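Local atomic coordinates of putative lipoprotein LppA (Mycobacterium tuberculosis, PDB entry 2V7S), a protein that is of unknown function but is a putative cell-membrane lipoprotein of a family confined to pathogenic mycobacteria. Residues Val120-Thr125 against Phe171-Ile176; Arg71-Arg76 against Ala179-Thr184; Glu140-Tyr145 against Tyr162-Asn167. One frame throughout, in Å; residues are numbered along the deposited sequence.

Contact 1 of 3, residues Val120-Thr125 against Phe171-Ile176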
loop_
_atom_site.group_PDB
_atom_site.type_symbol
_atom_site.label_atom_id
_atom_site.label_comp_id
_atom_site.label_asym_id
_atom_site.label_seq_id
_atom_site.Cartn_x
_atom_site.Cartn_y
_atom_site.Cartn_z
ATOM N N VAL A 120 32.369 11.681 2.026
ATOM C CA VAL A 120 33.432 12.651 2.190
ATOM C C VAL A 120 34.193 12.241 3.452
ATOM O O VAL A 120 33.559 11.974 4.479
ATOM C CB VAL A 120 32.875 14.073 2.345
ATOM C CG1 VAL A 120 33.943 15.002 2.954
ATOM C CG2 VAL A 120 32.397 14.652 0.965
HETATM N N MSE A 121 35.531 12.157 3.360
HETATM C CA MSE A 121 36.386 11.882 4.522
HETATM C C MSE A 121 37.242 13.114 4.842
HETATM O O MSE A 121 37.977 13.581 3.963
HETATM C CB MSE A 121 37.353 10.766 4.156
HETATM C CG MSE A 121 38.374 10.480 5.250
HETATM SE SE MSE A 121 37.514 9.434 6.638
HETATM C CE MSE A 121 37.291 7.762 5.569
ATOM N N PHE A 122 37.215 13.613 6.083
ATOM C CA PHE A 122 38.040 14.797 6.413
ATOM C C PHE A 122 39.426 14.313 6.872
ATOM O O PHE A 122 39.557 13.196 7.339
ATOM C CB PHE A 122 37.378 15.704 7.465
ATOM C CG PHE A 122 36.125 16.399 6.951
ATOM C CD1 PHE A 122 34.870 15.849 7.196
ATOM C CD2 PHE A 122 36.220 17.584 6.229
ATOM C CE1 PHE A 122 33.703 16.477 6.703
ATOM C CE2 PHE A 122 35.050 18.223 5.700
ATOM C CZ PHE A 122 33.794 17.645 5.988
ATOM N N GLY A 123 40.445 15.134 6.663
ATOM C CA GLY A 123 41.826 14.759 6.969
ATOM C C GLY A 123 42.062 14.734 8.466
ATOM O O GLY A 123 42.640 13.764 9.020
ATOM N N ALA A 124 41.628 15.798 9.126
ATOM C CA ALA A 124 41.829 15.960 10.571
ATOM C C ALA A 124 40.514 15.800 11.321
ATOM O O ALA A 124 39.418 16.020 10.737
ATOM C CB ALA A 124 42.430 17.332 10.871
ATOM N N THR A 125 40.594 15.436 12.600
ATOM C CA THR A 125 39.378 15.466 13.415
ATOM C C THR A 125 39.113 16.931 13.829
ATOM O O THR A 125 40.033 17.760 13.817
ATOM C CB THR A 125 39.472 14.544 14.638
ATOM O OG1 THR A 125 40.597 14.892 15.433
ATOM C CG2 THR A 125 39.623 13.079 14.187
ATOM N N PHE A 171 21.460 14.884 6.316
ATOM C CA PHE A 171 22.866 15.305 6.223
ATOM C C PHE A 171 23.494 14.964 7.527
ATOM O O PHE A 171 22.975 15.352 8.565
ATOM C CB PHE A 171 22.973 16.824 6.003
ATOM C CG PHE A 171 22.430 17.301 4.662
ATOM C CD1 PHE A 171 21.073 17.212 4.363
ATOM C CD2 PHE A 171 23.285 17.856 3.708
ATOM C CE1 PHE A 171 20.585 17.668 3.123
ATOM C CE2 PHE A 171 22.799 18.284 2.474
ATOM C CZ PHE A 171 21.459 18.196 2.185
ATOM N N ARG A 172 24.638 14.272 7.503
ATOM C CA ARG A 172 25.252 13.837 8.760
ATOM C C ARG A 172 26.771 14.032 8.751
ATOM O O ARG A 172 27.471 13.547 7.852
ATOM C CB ARG A 172 24.957 12.364 9.033
ATOM C CG ARG A 172 25.229 12.004 10.494
ATOM C CD ARG A 172 24.899 10.552 10.780
ATOM N NE ARG A 172 25.069 10.269 12.198
ATOM C CZ ARG A 172 24.941 9.065 12.746
ATOM N NH1 ARG A 172 25.106 8.922 14.052
ATOM N NH2 ARG A 172 24.665 8.005 11.984
ATOM N N LEU A 173 27.233 14.747 9.766
ATOM C CA LEU A 173 28.625 14.940 10.028
ATOM C C LEU A 173 28.908 14.155 11.306
ATOM O O LEU A 173 28.429 14.515 12.381
ATOM C CB LEU A 173 28.902 16.449 10.207
ATOM C CG LEU A 173 30.321 16.933 10.478
ATOM C CD1 LEU A 173 31.122 16.750 9.201
ATOM C CD2 LEU A 173 30.324 18.425 10.888
ATOM N N LEU A 174 29.663 13.062 11.180
ATOM C CA LEU A 174 29.909 12.181 12.284
ATOM C C LEU A 174 31.400 11.990 12.476
ATOM O O LEU A 174 32.125 11.760 11.524
ATOM C CB LEU A 174 29.244 10.814 12.028
ATOM C CG LEU A 174 29.520 9.675 13.015
ATOM C CD1 LEU A 174 28.916 9.918 14.384
ATOM C CD2 LEU A 174 28.982 8.369 12.442
ATOM N N GLN A 175 31.834 12.037 13.720
ATOM C CA GLN A 175 33.223 11.832 14.051
ATOM C C GLN A 175 33.301 10.922 15.238
ATOM O O GLN A 175 32.787 11.260 16.316
ATOM C CB GLN A 175 33.887 13.149 14.415
ATOM C CG GLN A 175 35.320 13.000 14.995
ATOM C CD GLN A 175 35.943 14.349 15.289
ATOM O OE1 GLN A 175 36.269 14.703 16.445
ATOM N NE2 GLN A 175 36.099 15.105 14.271
ATOM N N ILE A 176 33.939 9.779 15.048
ATOM C CA ILE A 176 34.303 8.956 16.159
ATOM C C ILE A 176 35.845 8.975 16.249
ATOM O O ILE A 176 36.431 9.738 17.060
ATOM C CB ILE A 176 33.710 7.510 16.024
ATOM C CG1 ILE A 176 32.233 7.557 15.623
ATOM C CG2 ILE A 176 33.944 6.681 17.307
ATOM C CD1 ILE A 176 31.356 8.232 16.638
#
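The ring of Phe-122 is met by Leu-173 at an oblique angle, with CE1 of Phe-122 3.6 Å from CD1 of Leu-173. One face of the ring carries Val-120, whose CG1 stands 4.0 Å above the ring plane and is displaced toward the rim; Phe-126 adds an edge-to-face ring pair. Phe-122 and Leu-173 cross at about a right angle. Leu-173 CG is turned anti to the backbone N (chi1 -179°), which extends the isobutyl group far enough for one methyl, CD1, to reach the ring. Farther along, Thr-125, in the loop after strand 120-122, lies across the end of the outstretched Gln-175 side chain, again roughly at right angles, with Thr-125 CB 3.6 Å from Gln-175 CD. Strands 120-122 and 169-175 are not neighbours: strand 179-184 runs between them, and Phe-122 also packs on Leu-181 of that strand. Phe-122 also rests on Val-77 of helix 59-80, and Leu-173 on Phe-131 of helix 128-143. The pair Phe-122 and Leu-173 belongs to the core of an antiparallel sheet carrying helices on one face, where side chains reach over a central strand.

Contact 2 of 3, residues Arg71-Arg76 against Ala179-Thr184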
loop_
_atom_site.group_PDB
_atom_site.type_symbol
_atom_site.label_atom_id
_atom_site.label_comp_id
_atom_site.label_asym_id
_atom_site.label_seq_id
_atom_site.Cartn_x
_atom_site.Cartn_y
_atom_site.Cartn_z
ATOM N N ARG A 71 30.530 18.199 -1.914
ATOM C CA ARG A 71 31.752 18.957 -2.286
ATOM C C ARG A 71 31.644 20.396 -1.764
ATOM O O ARG A 71 32.562 20.912 -1.144
ATOM C CB ARG A 71 31.965 18.971 -3.808
ATOM C CG ARG A 71 33.193 19.832 -4.310
ATOM C CD ARG A 71 33.391 19.776 -5.875
ATOM N NE ARG A 71 33.288 18.391 -6.383
ATOM C CZ ARG A 71 32.292 17.924 -7.154
ATOM N NH1 ARG A 71 31.322 18.732 -7.589
ATOM N NH2 ARG A 71 32.279 16.643 -7.525
ATOM N N ILE A 72 30.517 21.040 -2.028
ATOM C CA ILE A 72 30.329 22.419 -1.585
ATOM C C ILE A 72 30.508 22.542 -0.071
ATOM O O ILE A 72 31.180 23.486 0.413
ATOM C CB ILE A 72 28.955 22.958 -2.023
ATOM C CG1 ILE A 72 28.987 23.241 -3.532
ATOM C CG2 ILE A 72 28.569 24.278 -1.261
ATOM C CD1 ILE A 72 27.591 23.404 -4.136
ATOM N N ILE A 73 29.864 21.643 0.669
ATOM C CA ILE A 73 29.946 21.665 2.136
ATOM C C ILE A 73 31.406 21.441 2.579
ATOM O O ILE A 73 31.924 22.166 3.437
ATOM C CB ILE A 73 29.017 20.591 2.785
ATOM C CG1 ILE A 73 27.531 20.992 2.630
ATOM C CG2 ILE A 73 29.361 20.401 4.318
ATOM C CD1 ILE A 73 26.550 19.825 2.814
ATOM N N ALA A 74 32.024 20.398 2.029
ATOM C CA ALA A 74 33.383 20.011 2.410
ATOM C C ALA A 74 34.354 21.163 2.122
ATOM O O ALA A 74 35.231 21.444 2.938
ATOM C CB ALA A 74 33.785 18.724 1.655
ATOM N N ASP A 75 34.205 21.816 0.969
ATOM C CA ASP A 75 35.044 22.970 0.591
ATOM C C ASP A 75 34.885 24.149 1.540
ATOM O O ASP A 75 35.871 24.705 1.981
ATOM C CB ASP A 75 34.791 23.433 -0.855
ATOM C CG ASP A 75 35.555 22.599 -1.857
ATOM O OD1 ASP A 75 36.574 22.010 -1.474
ATOM O OD2 ASP A 75 35.165 22.534 -3.026
ATOM N N ARG A 76 33.656 24.492 1.862
ATOM C CA ARG A 76 33.326 25.577 2.781
ATOM C C ARG A 76 33.853 25.218 4.199
ATOM O O ARG A 76 34.380 26.067 4.915
ATOM C CB ARG A 76 31.793 25.758 2.810
ATOM C CG ARG A 76 31.153 26.476 1.554
ATOM C CD ARG A 76 29.704 26.839 1.865
ATOM N NE ARG A 76 29.746 27.850 2.923
ATOM C CZ ARG A 76 28.762 28.171 3.746
ATOM N NH1 ARG A 76 28.977 29.106 4.664
ATOM N NH2 ARG A 76 27.583 27.578 3.661
ATOM N N ALA A 179 36.511 11.824 10.939
ATOM C CA ALA A 179 35.294 12.526 10.603
ATOM C C ALA A 179 34.831 12.337 9.160
ATOM O O ALA A 179 35.637 12.384 8.228
ATOM C CB ALA A 179 35.427 14.012 10.922
ATOM N N THR A 180 33.524 12.124 8.989
ATOM C CA THR A 180 32.957 11.950 7.659
ATOM C C THR A 180 31.757 12.860 7.516
ATOM O O THR A 180 31.174 13.291 8.508
ATOM C CB THR A 180 32.518 10.472 7.431
ATOM O OG1 THR A 180 31.585 10.076 8.459
ATOM C CG2 THR A 180 33.733 9.531 7.464
ATOM N N LEU A 181 31.405 13.156 6.268
ATOM C CA LEU A 181 30.151 13.754 5.928
ATOM C C LEU A 181 29.389 12.792 5.002
ATOM O O LEU A 181 29.934 12.325 3.963
ATOM C CB LEU A 181 30.415 15.107 5.182
ATOM C CG LEU A 181 29.254 15.769 4.459
ATOM C CD1 LEU A 181 28.187 16.217 5.483
ATOM C CD2 LEU A 181 29.703 16.986 3.584
ATOM N N ASN A 182 28.113 12.527 5.343
ATOM C CA ASN A 182 27.280 11.742 4.456
ATOM C C ASN A 182 25.959 12.437 4.204
ATOM O O ASN A 182 25.516 13.222 5.032
ATOM C CB ASN A 182 27.049 10.360 5.024
ATOM C CG ASN A 182 28.239 9.469 4.821
ATOM O OD1 ASN A 182 28.435 8.930 3.722
ATOM N ND2 ASN A 182 29.053 9.311 5.866
ATOM N N ILE A 183 25.384 12.167 3.037
ATOM C CA ILE A 183 24.110 12.749 2.680
ATOM C C ILE A 183 23.297 11.695 1.960
ATOM O O ILE A 183 23.793 11.059 1.001
ATOM C CB ILE A 183 24.273 13.988 1.727
ATOM C CG1 ILE A 183 25.289 15.019 2.258
ATOM C CG2 ILE A 183 22.897 14.669 1.460
ATOM C CD1 ILE A 183 25.647 16.087 1.238
ATOM N N THR A 184 22.043 11.560 2.372
ATOM C CA THR A 184 21.102 10.713 1.669
ATOM C C THR A 184 19.955 11.606 1.251
ATOM O O THR A 184 19.525 12.482 2.016
ATOM C CB THR A 184 20.585 9.597 2.600
ATOM O OG1 THR A 184 21.710 8.838 3.036
ATOM C CG2 THR A 184 19.644 8.651 1.860
#
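Ile-73 of the helix and Leu-181 of the strand make the tightest part of an entirely apolar meeting. Methyl CD2 of Leu-181 comes to 3.5 Å from CG2 of Ile-73 and also lies against the isoleucine CB, so that the leucine abuts the branch point of its partner as well as one methyl. The two side chains cross at about a right angle. With chi1 at -71°, Ile-73 holds CG2 anti to its amide nitrogen and sets the longer CG1-CD1 arm beside that nitrogen, anti to the carbonyl carbon. That arm meets Ile-183 tip to tip, CD1 of Ile-73 being 4.2 Å from CD1 of Ile-183, a looser touch than the first. Ile-73 thus bridges two alternate strand residues.

No hydrogen bond crosses the contact; each backbone bonds within its own layer. In the helix, Asp-75 N donates to Arg-71 O at 2.8 Å; in the strand, Leu-181 pairs with Val-120 on one neighbouring strand and Asn-182 with Arg-172 on the other.

Charged and polar groups look elsewhere. Arg-76 forms salt bridges to Glu-140 and Glu-141 of helix 128-143, Asp-75 takes a hydrogen bond from Trp-86, and Asn-182 is bonded to Ser-119.

The local axes run close to antiparallel, at 152°, and approach to 9.9 Å, a usual spacing for a helix laid on a sheet. What joins helix 59-80 to the middle of the sheet here is therefore methyl-to-methyl dispersion and exclusion of water: such contacts fix the distance between the layers through side-chain shape, while directional bonds hold each layer together internally.

Contact 3 of 3, residues Glu140-Tyr145 against Tyr162-Asn167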
loop_
_atom_site.group_PDB
_atom_site.type_symbol
_atom_site.label_atom_id
_atom_site.label_comp_id
_atom_site.label_asym_id
_atom_site.label_seq_id
_atom_site.Cartn_x
_atom_site.Cartn_y
_atom_site.Cartn_z
ATOM N N GLU A 140 23.357 25.199 7.080
ATOM C CA GLU A 140 23.045 26.159 6.022
ATOM C C GLU A 140 22.737 25.491 4.697
ATOM O O GLU A 140 21.774 25.878 4.019
ATOM C CB GLU A 140 24.179 27.155 5.850
ATOM C CG GLU A 140 24.240 28.207 6.944
ATOM C CD GLU A 140 25.427 29.117 6.798
ATOM O OE1 GLU A 140 26.245 28.900 5.868
ATOM O OE2 GLU A 140 25.537 30.058 7.605
ATOM N N GLU A 141 23.523 24.474 4.335
ATOM C CA GLU A 141 23.335 23.813 3.035
ATOM C C GLU A 141 22.146 22.875 3.071
ATOM O O GLU A 141 21.345 22.850 2.124
ATOM C CB GLU A 141 24.606 23.084 2.579
ATOM C CG GLU A 141 25.861 24.008 2.464
ATOM C CD GLU A 141 25.769 25.077 1.364
ATOM O OE1 GLU A 141 24.982 24.917 0.418
ATOM O OE2 GLU A 141 26.522 26.075 1.423
ATOM N N ALA A 142 21.994 22.141 4.172
ATOM C CA ALA A 142 20.829 21.249 4.328
ATOM C C ALA A 142 19.504 22.012 4.224
ATOM O O ALA A 142 18.538 21.499 3.660
ATOM C CB ALA A 142 20.887 20.492 5.653
ATOM N N ALA A 143 19.458 23.235 4.758
ATOM C CA ALA A 143 18.216 24.017 4.751
ATOM C C ALA A 143 17.749 24.271 3.310
ATOM O O ALA A 143 16.537 24.399 3.054
ATOM C CB ALA A 143 18.379 25.339 5.508
ATOM N N LYS A 144 18.690 24.307 2.369
ATOM C CA LYS A 144 18.338 24.630 0.969
ATOM C C LYS A 144 17.542 23.476 0.371
ATOM O O LYS A 144 16.885 23.635 -0.653
ATOM C CB LYS A 144 19.592 24.865 0.117
ATOM C CG LYS A 144 20.435 26.097 0.436
ATOM C CD LYS A 144 21.790 25.954 -0.308
ATOM C CE LYS A 144 22.700 27.179 -0.181
ATOM N NZ LYS A 144 23.988 26.959 -0.906
ATOM N N TYR A 145 17.681 22.285 0.991
ATOM C CA TYR A 145 16.975 21.067 0.596
ATOM C C TYR A 145 15.694 20.772 1.437
ATOM O O TYR A 145 15.021 19.747 1.233
ATOM C CB TYR A 145 17.943 19.869 0.626
ATOM C CG TYR A 145 18.940 19.922 -0.511
ATOM C CD1 TYR A 145 20.148 20.604 -0.366
ATOM C CD2 TYR A 145 18.667 19.297 -1.734
ATOM C CE1 TYR A 145 21.058 20.689 -1.405
ATOM C CE2 TYR A 145 19.587 19.338 -2.787
ATOM C CZ TYR A 145 20.777 20.035 -2.609
ATOM O OH TYR A 145 21.677 20.121 -3.627
ATOM N N TYR A 162 26.411 15.407 14.260
ATOM C CA TYR A 162 25.450 16.426 13.908
ATOM C C TYR A 162 24.622 15.868 12.783
ATOM O O TYR A 162 25.149 15.528 11.723
ATOM C CB TYR A 162 26.114 17.754 13.477
ATOM C CG TYR A 162 25.077 18.770 13.057
ATOM C CD1 TYR A 162 24.849 19.034 11.714
ATOM C CD2 TYR A 162 24.287 19.433 14.011
ATOM C CE1 TYR A 162 23.874 19.936 11.304
ATOM C CE2 TYR A 162 23.296 20.353 13.604
ATOM C CZ TYR A 162 23.116 20.593 12.248
ATOM O OH TYR A 162 22.157 21.458 11.783
ATOM N N ASP A 163 23.308 15.796 12.991
ATOM C CA ASP A 163 22.456 15.214 11.958
ATOM C C ASP A 163 21.286 16.191 11.742
ATOM O O ASP A 163 20.735 16.710 12.717
ATOM C CB ASP A 163 21.985 13.841 12.452
ATOM C CG ASP A 163 21.236 13.044 11.394
ATOM O OD1 ASP A 163 20.037 13.303 11.198
ATOM O OD2 ASP A 163 21.847 12.128 10.787
ATOM N N VAL A 164 20.960 16.475 10.485
ATOM C CA VAL A 164 19.822 17.336 10.152
ATOM C C VAL A 164 19.038 16.690 8.996
ATOM O O VAL A 164 19.634 16.240 7.963
ATOM C CB VAL A 164 20.240 18.837 9.921
ATOM C CG1 VAL A 164 21.206 19.007 8.755
ATOM C CG2 VAL A 164 18.991 19.766 9.739
ATOM N N GLN A 165 17.716 16.585 9.204
ATOM C CA GLN A 165 16.839 15.897 8.260
ATOM C C GLN A 165 15.587 16.705 7.977
ATOM O O GLN A 165 15.213 17.597 8.725
ATOM C CB GLN A 165 16.358 14.555 8.818
ATOM C CG GLN A 165 17.386 13.628 9.360
ATOM C CD GLN A 165 16.730 12.456 10.046
ATOM O OE1 GLN A 165 15.518 12.249 9.901
ATOM N NE2 GLN A 165 17.515 11.673 10.775
ATOM N N GLY A 166 14.926 16.341 6.886
ATOM C CA GLY A 166 13.673 16.965 6.519
ATOM C C GLY A 166 13.491 16.786 5.030
ATOM O O GLY A 166 14.478 16.739 4.282
ATOM N N ASN A 167 12.227 16.684 4.607
ATOM C CA ASN A 167 11.894 16.646 3.198
ATOM C C ASN A 167 12.470 15.376 2.572
ATOM O O ASN A 167 12.672 15.283 1.360
ATOM C CB ASN A 167 12.402 17.930 2.530
ATOM C CG ASN A 167 11.761 18.204 1.164
ATOM O OD1 ASN A 167 10.592 17.874 0.922
ATOM N ND2 ASN A 167 12.519 18.868 0.282
#
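Ala-142 on helix 128-143 meets Val-164 of strand 160-166, and Tyr-145, three residues later, meets Asn-167 in the hairpin turn that leads to strand 169-175. The inner touch is apolar and tight: CB of Ala-142 lies 3.5 Å from CG1 of Val-164. Val-164 keeps this methyl between its backbone N and carbonyl carbon (chi1 62°), and that rotation aims CG1 at the helix. The small alanine side chain allows the backbones to come close here, with the CA atoms of Ala-142 and Val-164 7.1 Å apart. Phe-171 of the adjoining strand packs on both residues.

At the outer end a single hydrogen bond links the segments. ND2 of Asn-167 donates to the backbone O of Tyr-145 over 2.8 Å, and the N-H points almost straight at it, at 168°. The oxygen lies nearly in the plane of the asparagine amide, whereas the donor is tilted 34° from the carbonyl plane of Tyr-145. The same amide uses its other end too: OD1 of Asn-167 accepts from Arg-40 of the second subunit. The Tyr-145 hydroxyl is bonded to Thr-69 on helix 59-80.

Each segment also has its own polar pair. Lys-144 NZ forms a 2.6 Å salt bridge to Glu-141 OE1 on the syn side of the carboxylate, while Gln-165 NE2 donates to Asp-163 OD1 at 3.0 Å.

With an N-H given to Tyr-145 and its oxygen taken by an arginine, the Asn-167 amide is held at both ends. The positive guanidinium would probably polarise it and strengthen the N-H as a donor, and may so couple the bond to Tyr-145 to the subunit interface.

In the fold
All three contacts lie on one antiparallel sheet and the two helices packed on it. Contacts 1 and 2 are closest, their centres about 8 Å apart: they share neighbouring strands of the sheet, with Leu-174 O 2.9 Å from Thr-180 N. Contact 3 continues the sheet through its hairpin, Phe-171 N standing 2.8 Å from Val-164 O, although its centre is about 16 Å from that of contact 1. Contacts 2 and 3, about 12 Å apart, are joined across the helix layer, where Ile-73 CG1 packs 3.5 Å from Glu-141 CG. A bound glycerol, probably from the crystallisation liquor, sits about 6 Å from the Phe-122 side chain.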